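Local coordinates for ribulose-1,5-bisphosphate carboxylase/oxygenase large subunit (Rhodopseudomonas palustris, PDB 3QFW), which is a Rubisco-like protein that probably binds magnesium and may act on a substrate resembling that of ribulose-bisphosphate carboxylase, its own reaction not being established, at residues D211-L216 / V243-G248; V282-N285 / A291-T294; E329-Y334 / A365-R370. All blocks are in the same frame, centred on the assembly; numbering follows the deposited sequence.

Contact 1 (D211-L216 / V243-G248); sequences DMRRQL and VKEAAG
Arg213 and Glu245 reach each other with matching first torsions: in both, CG stands anti to the carbonyl carbon and beside the backbone N (chi1 -65° and -64°). Both chains then run out extended. They cross, and the guanidinium and carboxylate end up nearly coplanar, 18° apart. The result is a side-on salt bridge through NE and NH2, with the terminal NH1 left out of it. Arg213 NE lies 3.1 Å from Glu245 OE1 and 3.2 Å from Glu245 OE2, so its single N-H is shared between the two oxygens. Arg213 NH2 adds a bond of 3.2 Å to Glu245 OE1. Both oxygens accept through their syn lone pairs. OE2 lies in the guanidinium plane, while OE1 is tilted from it. NH2 also forms a salt bridge with Asp210 of the second subunit, so the guanidinium sits between two carboxylates. With a leucine in place of Arg213, Glu245 would probably lose its charged mate on the helix, and Asp210 of the second subunit would lose this salt bridge.

One turn further along, Leu216 supplies the apolar part. Its CD2 touches Glu245 O at 3.4 Å and Glu245 CB at 3.9 Å. Helix 209-222, one of the helices of the barrel, meets the turn that follows helix 236-243, just before strand 250-253. Met212 packs on Asn238 and Ile242 of helix 236-243, and Leu216 also rests on Leu249, next to that strand.

Contact 2 (V282-N285 / A291-T294); sequences VFPN and AYST. With SO4 (sulfate ion), chain F.
Pro284 O is buried against Tyr292 and has no polar partner anywhere in the model. Its neighbour across the contact is a ring carbon, Tyr292 CD2, at 3.4 Å. No hydrogen bond joins the two segments. They are held by a proline on an aromatic face.

Pro284 CG sits over the centre of the Tyr292 ring, 3.8 Å from the centroid and 12° off the ring normal. This is a CH-pi contact. Pro284 CD follows it on the same face and comes within 3.8 Å of Tyr292 CE2. Tyr292 turns its ring back over the strand end because CG lies beside the backbone N and anti to the carbonyl carbon (chi1 -77°). Phe283 adds a looser touch, with its CB 4.3 Å from Tyr292 CE2. Ala265 and Leu269 of helix 265-276 also pack on Tyr292. Ile93 of the second subunit packs on both Pro284 and Tyr292, so the pair lies at the dimer interface.

Beyond Tyr292 the chain enters helix 294-305. Ser293 is the N-cap, and its OG accepts from Ser296 N. Thr294 N gives a short bond of 2.6 Å to O4 of a sulfate, at an N-H...O angle of 159°. The ion probably comes from the crystallisation liquor. The positive end of the helix dipole would be expected to suit an anion there.

Strand, loop and helix together make one beta-alpha unit of a TIM barrel. The loop lies at the C-terminal end of strand 280-284. In barrels of the RuBisCO family the active site is formed at this end of the strands.

Contact 3 (E329-Y334 / A365-R370); sequences ELLRFY and ADYGQR. With SO4 (sulfate ion), chain G.
Leu331 and Tyr367 meet with a methylene set squarely on a ring. Leu331 CB lies over the centre of the Tyr367 ring, 3.6 Å from the centroid and only 1° off the ring normal. Each of the six ring carbons is therefore about equally far from CB, at 3.9 Å. This is a CH-pi contact made by the root of the leucine, close to the helix backbone. Tyr367 reaches it because CG points anti to the backbone N (chi1 180°), which throws the ring across to helix 327-334.

The phenol end passes on to the next residue of that helix. Tyr367 OH touches Arg332 CG at 3.4 Å and Arg332 CA at 3.6 Å. The two side chains cross, and the guanidinium plane is turned 64° from the ring. The phenol oxygen meets the aliphatic part of the arginine, not its guanidinium. Arg332 runs extended past the phenol to a sulfate, probably from the crystallisation liquor. Arg332 NH1 bonds to its O4 at 3.1 Å, and Arg332 NH2 makes a weak bond to its O3 at 3.4 Å. Two terminal nitrogens thus face two oxygens.

Tyr367 is held in a type II turn from Asp366 to Gln369, just beyond helix 353-366. Gly368 follows with positive phi, and a side chain there would crowd Tyr367 CD2. Behind the contact, Leu331 packs on Leu340 of strand 339-341, and Tyr367 touches Gln336.

Across the two segments there is no hydrogen bond or salt bridge. The junction rests on dispersion and CH-pi attraction between Tyr367 and the helix surface, while the charge of Arg332 is turned outward to an anion.

The three contacts follow one another along the chain, and none nests in or crosses another. Contact 1 closes first, bracketing strand 226-229 and the helices after it. Contact 2 closes the shortest loop, with five residues between its segments, where strand 280-284 gives way to helix 294-305. Contact 3 comes last and brackets strand 339-341 and most of helix 353-366, near the C terminus. Contacts 1 and 2 lie on opposite sides of the chain's centre, their own centres 28 Å apart. Contacts 2 and 3 touch: Asn285 OD1 and Tyr334 OH, 2.7 Å apart, probably share a hydrogen bond, tying strand 280-284 to helix 327-334.

Contact 1 (D211-L216 / V243-G248)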
ATOM      1  N   ASP B 211       9.290  -9.125  11.442  1.00 36.33           N
ATOM      2  CA  ASP B 211       9.519  -7.995  12.343  1.00 34.59           C
ATOM      3  C   ASP B 211       8.286  -7.743  13.217  1.00 38.32           C
ATOM      4  O   ASP B 211       8.394  -7.528  14.433  1.00 38.54           O
ATOM      5  CB  ASP B 211       9.857  -6.728  11.550  1.00 36.88           C
ATOM      6  CG  ASP B 211      11.147  -6.859  10.736  1.00 35.28           C
ATOM      7  OD1 ASP B 211      12.138  -7.401  11.263  1.00 39.34           O
ATOM      8  OD2 ASP B 211      11.169  -6.411   9.571  1.00 33.38           O
ATOM      9  N   MET B 212       7.109  -7.778  12.601  1.00 35.34           N
ATOM     10  CA  MET B 212       5.880  -7.483  13.333  1.00 37.01           C
ATOM     11  C   MET B 212       5.595  -8.492  14.454  1.00 39.53           C
ATOM     12  O   MET B 212       5.228  -8.101  15.555  1.00 38.73           O
ATOM     13  CB  MET B 212       4.677  -7.324  12.387  1.00 38.02           C
ATOM     14  CG  MET B 212       4.553  -5.917  11.767  1.00 37.90           C
ATOM     15  SD  MET B 212       2.887  -5.511  11.147  1.00 25.32           S
ATOM     16  CE  MET B 212       2.655  -6.862   9.999  1.00 33.29           C
ATOM     17  N   ARG B 213       5.784  -9.781  14.178  1.00 41.23           N
ATOM     18  CA  ARG B 213       5.524 -10.807  15.185  1.00 38.66           C
ATOM     19  C   ARG B 213       6.523 -10.737  16.331  1.00 41.78           C
ATOM     20  O   ARG B 213       6.161 -10.979  17.479  1.00 42.01           O
ATOM     21  CB  ARG B 213       5.547 -12.215  14.587  1.00 41.86           C
ATOM     22  CG  ARG B 213       4.457 -12.516  13.568  1.00 44.87           C
ATOM     23  CD  ARG B 213       4.624 -13.926  12.989  1.00 39.34           C
ATOM     24  NE  ARG B 213       3.417 -14.387  12.302  1.00 42.62           N
ATOM     25  CZ  ARG B 213       3.410 -15.061  11.156  1.00 43.62           C
ATOM     26  NH1 ARG B 213       4.547 -15.362  10.548  1.00 43.46           N
ATOM     27  NH2 ARG B 213       2.260 -15.437  10.612  1.00 42.34           N
ATOM     28  N   ARG B 214       7.780 -10.429  16.019  1.00 41.35           N
ATOM     29  CA  ARG B 214       8.797 -10.252  17.052  1.00 40.25           C
ATOM     30  C   ARG B 214       8.410  -9.105  17.970  1.00 39.92           C
ATOM     31  O   ARG B 214       8.497  -9.211  19.195  1.00 38.30           O
ATOM     32  CB  ARG B 214      10.162  -9.957  16.422  1.00 42.44           C
ATOM     33  CG  ARG B 214      11.287  -9.699  17.427  1.00 40.82           C
ATOM     34  CD  ARG B 214      12.613  -9.431  16.705  1.00 44.59           C
ATOM     35  NE  ARG B 214      12.882 -10.442  15.684  1.00 55.40           N
ATOM     36  CZ  ARG B 214      13.899 -11.300  15.722  1.00 56.59           C
ATOM     37  NH1 ARG B 214      14.765 -11.265  16.727  1.00 57.91           N
ATOM     38  NH2 ARG B 214      14.056 -12.187  14.748  1.00 58.47           N
ATOM     39  N   GLN B 215       7.984  -8.004  17.367  1.00 37.39           N
ATOM     40  CA  GLN B 215       7.580  -6.833  18.131  1.00 36.06           C
ATOM     41  C   GLN B 215       6.308  -7.090  18.939  1.00 40.14           C
ATOM     42  O   GLN B 215       6.149  -6.561  20.043  1.00 38.00           O
ATOM     43  CB  GLN B 215       7.449  -5.613  17.219  1.00 33.82           C
ATOM     44  CG  GLN B 215       8.815  -5.063  16.807  1.00 33.45           C
ATOM     45  CD  GLN B 215       8.776  -4.205  15.561  1.00 37.99           C
ATOM     46  OE1 GLN B 215       7.781  -3.544  15.266  1.00 32.99           O
ATOM     47  NE2 GLN B 215       9.877  -4.220  14.812  1.00 35.97           N
ATOM     48  N   LEU B 216       5.418  -7.911  18.392  1.00 38.18           N
ATOM     49  CA  LEU B 216       4.223  -8.328  19.122  1.00 36.50           C
ATOM     50  C   LEU B 216       4.642  -9.178  20.314  1.00 40.45           C
ATOM     51  O   LEU B 216       4.033  -9.113  21.385  1.00 37.71           O
ATOM     52  CB  LEU B 216       3.290  -9.131  18.216  1.00 40.80           C
ATOM     53  CG  LEU B 216       1.998  -9.607  18.891  1.00 39.25           C
ATOM     54  CD1 LEU B 216       1.180  -8.411  19.314  1.00 37.68           C
ATOM     55  CD2 LEU B 216       1.205 -10.506  17.964  1.00 37.76           C
ATOM     56  N   VAL B 243      -3.678  -9.288  13.538  1.00 31.77           N
ATOM     57  CA  VAL B 243      -4.931  -9.195  14.288  1.00 33.22           C
ATOM     58  C   VAL B 243      -5.273 -10.552  14.896  1.00 33.90           C
ATOM     59  O   VAL B 243      -5.689 -10.641  16.051  1.00 30.60           O
ATOM     60  CB  VAL B 243      -6.091  -8.714  13.387  1.00 34.80           C
ATOM     61  CG1 VAL B 243      -7.452  -9.007  14.030  1.00 32.48           C
ATOM     62  CG2 VAL B 243      -5.940  -7.223  13.076  1.00 33.34           C
ATOM     63  N   LYS B 244      -5.083 -11.609  14.115  1.00 31.83           N
ATOM     64  CA  LYS B 244      -5.347 -12.971  14.575  1.00 37.03           C
ATOM     65  C   LYS B 244      -4.379 -13.475  15.647  1.00 38.77           C
ATOM     66  O   LYS B 244      -4.625 -14.508  16.278  1.00 41.21           O
ATOM     67  CB  LYS B 244      -5.352 -13.929  13.384  1.00 30.79           C
ATOM     68  CG  LYS B 244      -6.645 -13.896  12.598  1.00 37.27           C
ATOM     69  CD  LYS B 244      -6.473 -14.549  11.249  1.00 36.16           C
ATOM     70  CE  LYS B 244      -7.765 -14.511  10.459  1.00 44.23           C
ATOM     71  NZ  LYS B 244      -7.579 -15.046   9.074  1.00 39.48           N
ATOM     72  N   GLU B 245      -3.286 -12.748  15.848  1.00 39.62           N
ATOM     73  CA  GLU B 245      -2.279 -13.118  16.840  1.00 38.47           C
ATOM     74  C   GLU B 245      -2.261 -12.135  18.014  1.00 38.64           C
ATOM     75  O   GLU B 245      -1.532 -12.317  18.998  1.00 38.88           O
ATOM     76  CB  GLU B 245      -0.898 -13.216  16.168  1.00 38.93           C
ATOM     77  CG  GLU B 245      -0.815 -14.330  15.118  1.00 35.22           C
ATOM     78  CD  GLU B 245       0.476 -14.312  14.311  1.00 46.04           C
ATOM     79  OE1 GLU B 245       0.537 -15.012  13.273  1.00 39.73           O
ATOM     80  OE2 GLU B 245       1.428 -13.602  14.708  1.00 43.98           O
ATOM     81  N   ALA B 246      -3.090 -11.101  17.914  1.00 37.89           N
ATOM     82  CA  ALA B 246      -3.103 -10.009  18.886  1.00 37.34           C
ATOM     83  C   ALA B 246      -3.464 -10.446  20.318  1.00 39.24           C
ATOM     84  O   ALA B 246      -2.973  -9.872  21.287  1.00 42.07           O
ATOM     85  CB  ALA B 246      -4.029  -8.891  18.415  1.00 37.67           C
ATOM     86  N   ALA B 247      -4.329 -11.443  20.447  1.00 39.81           N
ATOM     87  CA  ALA B 247      -4.615 -12.041  21.755  1.00 45.49           C
ATOM     88  C   ALA B 247      -5.204 -11.076  22.792  1.00 39.78           C
ATOM     89  O   ALA B 247      -4.728 -11.007  23.930  1.00 43.96           O
ATOM     90  CB  ALA B 247      -3.348 -12.707  22.314  1.00 46.13           C
ATOM     91  N   GLY B 248      -6.244 -10.339  22.406  1.00 41.05           N
ATOM     92  CA  GLY B 248      -6.950  -9.478  23.340  1.00 34.25           C
ATOM     93  C   GLY B 248      -6.376  -8.082  23.471  1.00 37.03           C
ATOM     94  O   GLY B 248      -6.859  -7.262  24.273  1.00 36.20           O
TER

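Contact 2 (V282-N285 / A291-T294)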
ATOM      1  N   VAL B 282      -7.581   5.550  13.335  1.00 26.31           N
ATOM      2  CA  VAL B 282      -7.145   6.939  13.349  1.00 27.05           C
ATOM      3  C   VAL B 282      -7.370   7.572  11.973  1.00 27.53           C
ATOM      4  O   VAL B 282      -7.149   6.938  10.952  1.00 25.98           O
ATOM      5  CB  VAL B 282      -5.647   7.041  13.732  1.00 29.07           C
ATOM      6  CG1 VAL B 282      -5.152   8.486  13.680  1.00 29.72           C
ATOM      7  CG2 VAL B 282      -5.398   6.417  15.102  1.00 27.64           C
ATOM      8  N   PHE B 283      -7.827   8.819  11.959  1.00 27.21           N
ATOM      9  CA  PHE B 283      -8.039   9.563  10.717  1.00 25.28           C
ATOM     10  C   PHE B 283      -8.001  11.052  11.021  1.00 31.74           C
ATOM     11  O   PHE B 283      -8.344  11.482  12.139  1.00 28.57           O
ATOM     12  CB  PHE B 283      -9.379   9.200  10.070  1.00 25.86           C
ATOM     13  CG  PHE B 283     -10.587   9.558  10.913  1.00 27.99           C
ATOM     14  CD1 PHE B 283     -11.333  10.693  10.637  1.00 29.82           C
ATOM     15  CD2 PHE B 283     -10.976   8.742  11.957  1.00 24.03           C
ATOM     16  CE1 PHE B 283     -12.456  11.011  11.402  1.00 28.44           C
ATOM     17  CE2 PHE B 283     -12.097   9.054  12.737  1.00 30.64           C
ATOM     18  CZ  PHE B 283     -12.827  10.192  12.456  1.00 30.94           C
ATOM     19  N   PRO B 284      -7.581  11.847  10.035  1.00 32.10           N
ATOM     20  CA  PRO B 284      -7.512  13.298  10.220  1.00 33.65           C
ATOM     21  C   PRO B 284      -8.909  13.897  10.263  1.00 33.29           C
ATOM     22  O   PRO B 284      -9.728  13.661   9.370  1.00 29.68           O
ATOM     23  CB  PRO B 284      -6.724  13.775   8.989  1.00 37.56           C
ATOM     24  CG  PRO B 284      -6.896  12.692   7.973  1.00 32.29           C
ATOM     25  CD  PRO B 284      -7.023  11.412   8.735  1.00 28.99           C
ATOM     26  N   ASN B 285      -9.181  14.645  11.330  1.00 30.21           N
ATOM     27  CA  ASN B 285     -10.479  15.271  11.536  1.00 31.47           C
ATOM     28  C   ASN B 285     -10.670  16.337  10.469  1.00 35.66           C
ATOM     29  O   ASN B 285      -9.695  16.802   9.872  1.00 38.88           O
ATOM     30  CB  ASN B 285     -10.511  15.906  12.936  1.00 28.90           C
ATOM     31  CG  ASN B 285     -11.898  16.378  13.347  1.00 35.59           C
ATOM     32  OD1 ASN B 285     -12.864  15.617  13.328  1.00 28.06           O
ATOM     33  ND2 ASN B 285     -11.993  17.645  13.725  1.00 37.88           N
ATOM     34  N   ALA B 291      -7.545  17.564   4.494  1.00 43.07           N
ATOM     35  CA  ALA B 291      -8.630  18.120   3.691  1.00 45.28           C
ATOM     36  C   ALA B 291      -9.915  17.284   3.679  1.00 39.25           C
ATOM     37  O   ALA B 291     -10.728  17.417   2.762  1.00 36.28           O
ATOM     38  CB  ALA B 291      -8.140  18.364   2.251  1.00 43.58           C
ATOM     39  N   TYR B 292     -10.097  16.420   4.673  1.00 34.05           N
ATOM     40  CA  TYR B 292     -11.328  15.639   4.769  1.00 36.43           C
ATOM     41  C   TYR B 292     -12.525  16.559   5.001  1.00 34.98           C
ATOM     42  O   TYR B 292     -12.488  17.441   5.863  1.00 36.27           O
ATOM     43  CB  TYR B 292     -11.272  14.631   5.917  1.00 34.98           C
ATOM     44  CG  TYR B 292     -10.454  13.383   5.677  1.00 33.60           C
ATOM     45  CD1 TYR B 292      -9.492  13.322   4.672  1.00 36.70           C
ATOM     46  CD2 TYR B 292     -10.648  12.256   6.469  1.00 34.06           C
ATOM     47  CE1 TYR B 292      -8.749  12.180   4.472  1.00 30.42           C
ATOM     48  CE2 TYR B 292      -9.914  11.110   6.272  1.00 31.99           C
ATOM     49  CZ  TYR B 292      -8.962  11.074   5.273  1.00 32.53           C
ATOM     50  OH  TYR B 292      -8.224   9.925   5.084  1.00 32.03           O
ATOM     51  N   SER B 293     -13.588  16.336   4.241  1.00 32.44           N
ATOM     52  CA  SER B 293     -14.834  17.072   4.432  1.00 33.63           C
ATOM     53  C   SER B 293     -15.562  16.569   5.673  1.00 33.60           C
ATOM     54  O   SER B 293     -15.303  15.465   6.157  1.00 27.21           O
ATOM     55  CB  SER B 293     -15.742  16.890   3.221  1.00 33.77           C
ATOM     56  OG  SER B 293     -16.274  15.579   3.207  1.00 30.95           O
ATOM     57  N   THR B 294     -16.487  17.376   6.185  1.00 32.71           N
ATOM     58  CA  THR B 294     -17.285  16.937   7.310  1.00 31.31           C
ATOM     59  C   THR B 294     -18.091  15.710   6.908  1.00 29.45           C
ATOM     60  O   THR B 294     -18.228  14.766   7.692  1.00 30.22           O
ATOM     61  CB  THR B 294     -18.200  18.069   7.832  1.00 33.05           C
ATOM     62  OG1 THR B 294     -18.994  18.578   6.755  1.00 34.54           O
ATOM     63  CG2 THR B 294     -17.358  19.193   8.389  1.00 37.38           C
TER
HETATM   64  S   SO4 F 379     -16.841  20.845   4.478  1.00 51.86           S
HETATM   65  O1  SO4 F 379     -17.032  22.073   5.251  1.00 51.22           O
HETATM   66  O2  SO4 F 379     -15.867  21.114   3.419  1.00 50.25           O
HETATM   67  O3  SO4 F 379     -18.103  20.388   3.895  1.00 48.07           O
HETATM   68  O4  SO4 F 379     -16.332  19.808   5.370  1.00 43.35           O

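Contact 3 (E329-Y334 / A365-R370)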
ATOM      1  N   GLU B 329     -17.720  20.762  20.361  1.00 34.44           N
ATOM      2  CA  GLU B 329     -17.973  20.649  18.920  1.00 34.48           C
ATOM      3  C   GLU B 329     -17.839  19.203  18.442  1.00 31.63           C
ATOM      4  O   GLU B 329     -18.746  18.650  17.815  1.00 29.74           O
ATOM      5  CB  GLU B 329     -17.012  21.545  18.119  1.00 32.91           C
ATOM      6  CG  GLU B 329     -17.078  21.321  16.589  1.00 33.52           C
ATOM      7  CD  GLU B 329     -15.823  21.781  15.841  1.00 39.61           C
ATOM      8  OE1 GLU B 329     -14.958  22.442  16.454  1.00 39.28           O
ATOM      9  OE2 GLU B 329     -15.707  21.475  14.630  1.00 39.25           O
ATOM     10  N   LEU B 330     -16.707  18.584  18.743  1.00 31.78           N
ATOM     11  CA  LEU B 330     -16.441  17.260  18.191  1.00 34.61           C
ATOM     12  C   LEU B 330     -17.350  16.190  18.787  1.00 32.90           C
ATOM     13  O   LEU B 330     -17.704  15.224  18.117  1.00 35.11           O
ATOM     14  CB  LEU B 330     -14.965  16.888  18.336  1.00 32.47           C
ATOM     15  CG  LEU B 330     -14.048  17.742  17.456  1.00 37.11           C
ATOM     16  CD1 LEU B 330     -12.601  17.410  17.741  1.00 43.37           C
ATOM     17  CD2 LEU B 330     -14.374  17.532  15.983  1.00 39.00           C
ATOM     18  N   LEU B 331     -17.725  16.355  20.050  1.00 34.34           N
ATOM     19  CA  LEU B 331     -18.623  15.397  20.675  1.00 31.09           C
ATOM     20  C   LEU B 331     -20.048  15.600  20.189  1.00 29.06           C
ATOM     21  O   LEU B 331     -20.822  14.646  20.114  1.00 31.56           O
ATOM     22  CB  LEU B 331     -18.539  15.472  22.196  1.00 34.34           C
ATOM     23  CG  LEU B 331     -17.362  14.741  22.855  1.00 35.07           C
ATOM     24  CD1 LEU B 331     -16.738  13.694  21.966  1.00 32.58           C
ATOM     25  CD2 LEU B 331     -16.309  15.705  23.344  1.00 41.02           C
ATOM     26  N   ARG B 332     -20.395  16.842  19.852  1.00 29.51           N
ATOM     27  CA  ARG B 332     -21.677  17.100  19.196  1.00 31.04           C
ATOM     28  C   ARG B 332     -21.657  16.450  17.815  1.00 29.04           C
ATOM     29  O   ARG B 332     -22.622  15.814  17.392  1.00 28.02           O
ATOM     30  CB  ARG B 332     -21.937  18.599  19.060  1.00 31.79           C
ATOM     31  CG  ARG B 332     -22.306  19.285  20.379  1.00 27.62           C
ATOM     32  CD  ARG B 332     -22.288  20.816  20.252  1.00 34.54           C
ATOM     33  NE  ARG B 332     -22.322  21.457  21.573  1.00 30.70           N
ATOM     34  CZ  ARG B 332     -21.557  22.484  21.931  1.00 32.69           C
ATOM     35  NH1 ARG B 332     -20.694  23.015  21.073  1.00 37.55           N
ATOM     36  NH2 ARG B 332     -21.641  22.980  23.153  1.00 31.06           N
ATOM     37  N   PHE B 333     -20.542  16.623  17.118  1.00 28.32           N
ATOM     38  CA  PHE B 333     -20.416  16.099  15.767  1.00 30.40           C
ATOM     39  C   PHE B 333     -20.471  14.577  15.729  1.00 31.00           C
ATOM     40  O   PHE B 333     -21.240  13.988  14.966  1.00 32.05           O
ATOM     41  CB  PHE B 333     -19.107  16.569  15.126  1.00 30.41           C
ATOM     42  CG  PHE B 333     -19.019  16.246  13.662  1.00 32.96           C
ATOM     43  CD1 PHE B 333     -19.668  17.042  12.734  1.00 30.57           C
ATOM     44  CD2 PHE B 333     -18.315  15.135  13.219  1.00 32.59           C
ATOM     45  CE1 PHE B 333     -19.609  16.750  11.385  1.00 32.75           C
ATOM     46  CE2 PHE B 333     -18.248  14.834  11.874  1.00 35.13           C
ATOM     47  CZ  PHE B 333     -18.890  15.639  10.952  1.00 38.76           C
ATOM     48  N   TYR B 334     -19.648  13.944  16.557  1.00 29.79           N
ATOM     49  CA  TYR B 334     -19.460  12.502  16.479  1.00 31.11           C
ATOM     50  C   TYR B 334     -20.325  11.698  17.435  1.00 33.31           C
ATOM     51  O   TYR B 334     -20.452  10.485  17.293  1.00 30.79           O
ATOM     52  CB  TYR B 334     -17.989  12.151  16.734  1.00 30.98           C
ATOM     53  CG  TYR B 334     -17.039  12.547  15.622  1.00 32.64           C
ATOM     54  CD1 TYR B 334     -17.030  11.854  14.417  1.00 33.18           C
ATOM     55  CD2 TYR B 334     -16.131  13.587  15.788  1.00 31.17           C
ATOM     56  CE1 TYR B 334     -16.162  12.198  13.394  1.00 34.40           C
ATOM     57  CE2 TYR B 334     -15.246  13.944  14.762  1.00 31.23           C
ATOM     58  CZ  TYR B 334     -15.271  13.237  13.566  1.00 34.43           C
ATOM     59  OH  TYR B 334     -14.408  13.566  12.536  1.00 32.02           O
ATOM     60  N   ALA B 365     -15.168  13.974  29.806  1.00 36.32           N
ATOM     61  CA  ALA B 365     -16.003  13.205  30.725  1.00 38.34           C
ATOM     62  C   ALA B 365     -17.292  13.942  31.100  1.00 37.17           C
ATOM     63  O   ALA B 365     -18.328  13.313  31.305  1.00 37.02           O
ATOM     64  CB  ALA B 365     -15.213  12.819  31.974  1.00 38.46           C
ATOM     65  N   ASP B 366     -17.218  15.271  31.162  1.00 38.57           N
ATOM     66  CA  ASP B 366     -18.334  16.104  31.615  1.00 37.78           C
ATOM     67  C   ASP B 366     -19.379  16.324  30.533  1.00 39.21           C
ATOM     68  O   ASP B 366     -20.490  16.816  30.806  1.00 34.90           O
ATOM     69  CB  ASP B 366     -17.823  17.462  32.101  1.00 40.99           C
ATOM     70  CG  ASP B 366     -17.029  17.363  33.393  1.00 41.40           C
ATOM     71  OD1 ASP B 366     -17.168  16.346  34.106  1.00 40.58           O
ATOM     72  OD2 ASP B 366     -16.265  18.303  33.692  1.00 42.14           O
ATOM     73  N   TYR B 367     -19.026  15.960  29.304  1.00 35.35           N
ATOM     74  CA  TYR B 367     -19.903  16.200  28.171  1.00 35.93           C
ATOM     75  C   TYR B 367     -21.248  15.484  28.315  1.00 35.64           C
ATOM     76  O   TYR B 367     -21.308  14.288  28.604  1.00 36.38           O
ATOM     77  CB  TYR B 367     -19.236  15.817  26.831  1.00 33.46           C
ATOM     78  CG  TYR B 367     -20.175  16.075  25.689  1.00 32.84           C
ATOM     79  CD1 TYR B 367     -20.277  17.338  25.131  1.00 34.78           C
ATOM     80  CD2 TYR B 367     -21.012  15.075  25.214  1.00 33.71           C
ATOM     81  CE1 TYR B 367     -21.166  17.596  24.108  1.00 33.77           C
ATOM     82  CE2 TYR B 367     -21.908  15.322  24.194  1.00 33.55           C
ATOM     83  CZ  TYR B 367     -21.980  16.589  23.648  1.00 33.40           C
ATOM     84  OH  TYR B 367     -22.867  16.851  22.636  1.00 34.81           O
ATOM     85  N   GLY B 368     -22.331  16.226  28.111  1.00 34.54           N
ATOM     86  CA  GLY B 368     -23.651  15.629  28.073  1.00 37.86           C
ATOM     87  C   GLY B 368     -24.094  15.080  29.414  1.00 38.93           C
ATOM     88  O   GLY B 368     -24.859  14.112  29.488  1.00 39.28           O
ATOM     89  N   GLN B 369     -23.602  15.691  30.483  1.00 37.08           N
ATOM     90  CA  GLN B 369     -24.122  15.377  31.805  1.00 42.53           C
ATOM     91  C   GLN B 369     -24.398  16.631  32.627  1.00 42.90           C
ATOM     92  O   GLN B 369     -23.907  17.723  32.322  1.00 39.08           O
ATOM     93  CB  GLN B 369     -23.206  14.410  32.552  1.00 42.14           C
ATOM     94  CG  GLN B 369     -21.872  14.980  32.954  1.00 46.36           C
ATOM     95  CD  GLN B 369     -20.967  13.922  33.554  1.00 47.14           C
ATOM     96  OE1 GLN B 369     -20.988  12.764  33.134  1.00 47.49           O
ATOM     97  NE2 GLN B 369     -20.176  14.311  34.551  1.00 54.48           N
ATOM     98  N   ARG B 370     -25.198  16.461  33.671  1.00 43.92           N
ATOM     99  CA  ARG B 370     -25.595  17.579  34.509  1.00 42.29           C
ATOM    100  C   ARG B 370     -24.399  18.323  35.091  1.00 43.56           C
ATOM    101  O   ARG B 370     -23.444  17.719  35.580  1.00 43.61           O
ATOM    102  CB  ARG B 370     -26.536  17.103  35.622  1.00 45.14           C
ATOM    103  CG  ARG B 370     -27.829  16.494  35.091  1.00 49.09           C
ATOM    104  CD  ARG B 370     -28.867  16.297  36.178  1.00 51.44           C
ATOM    105  NE  ARG B 370     -28.489  15.272  37.148  1.00 57.32           N
ATOM    106  CZ  ARG B 370     -28.870  13.999  37.079  1.00 60.45           C
ATOM    107  NH1 ARG B 370     -29.636  13.583  36.075  1.00 57.94           N
ATOM    108  NH2 ARG B 370     -28.483  13.139  38.013  1.00 61.51           N
TER
HETATM  109  S   SO4 G 380     -18.253  25.427  23.410  1.00 59.89           S
HETATM  110  O1  SO4 G 380     -17.291  24.552  24.081  1.00 52.27           O
HETATM  111  O2  SO4 G 380     -17.698  26.781  23.355  1.00 57.74           O
HETATM  112  O3  SO4 G 380     -19.512  25.450  24.143  1.00 48.88           O
HETATM  113  O4  SO4 G 380     -18.504  24.931  22.056  1.00 50.96           O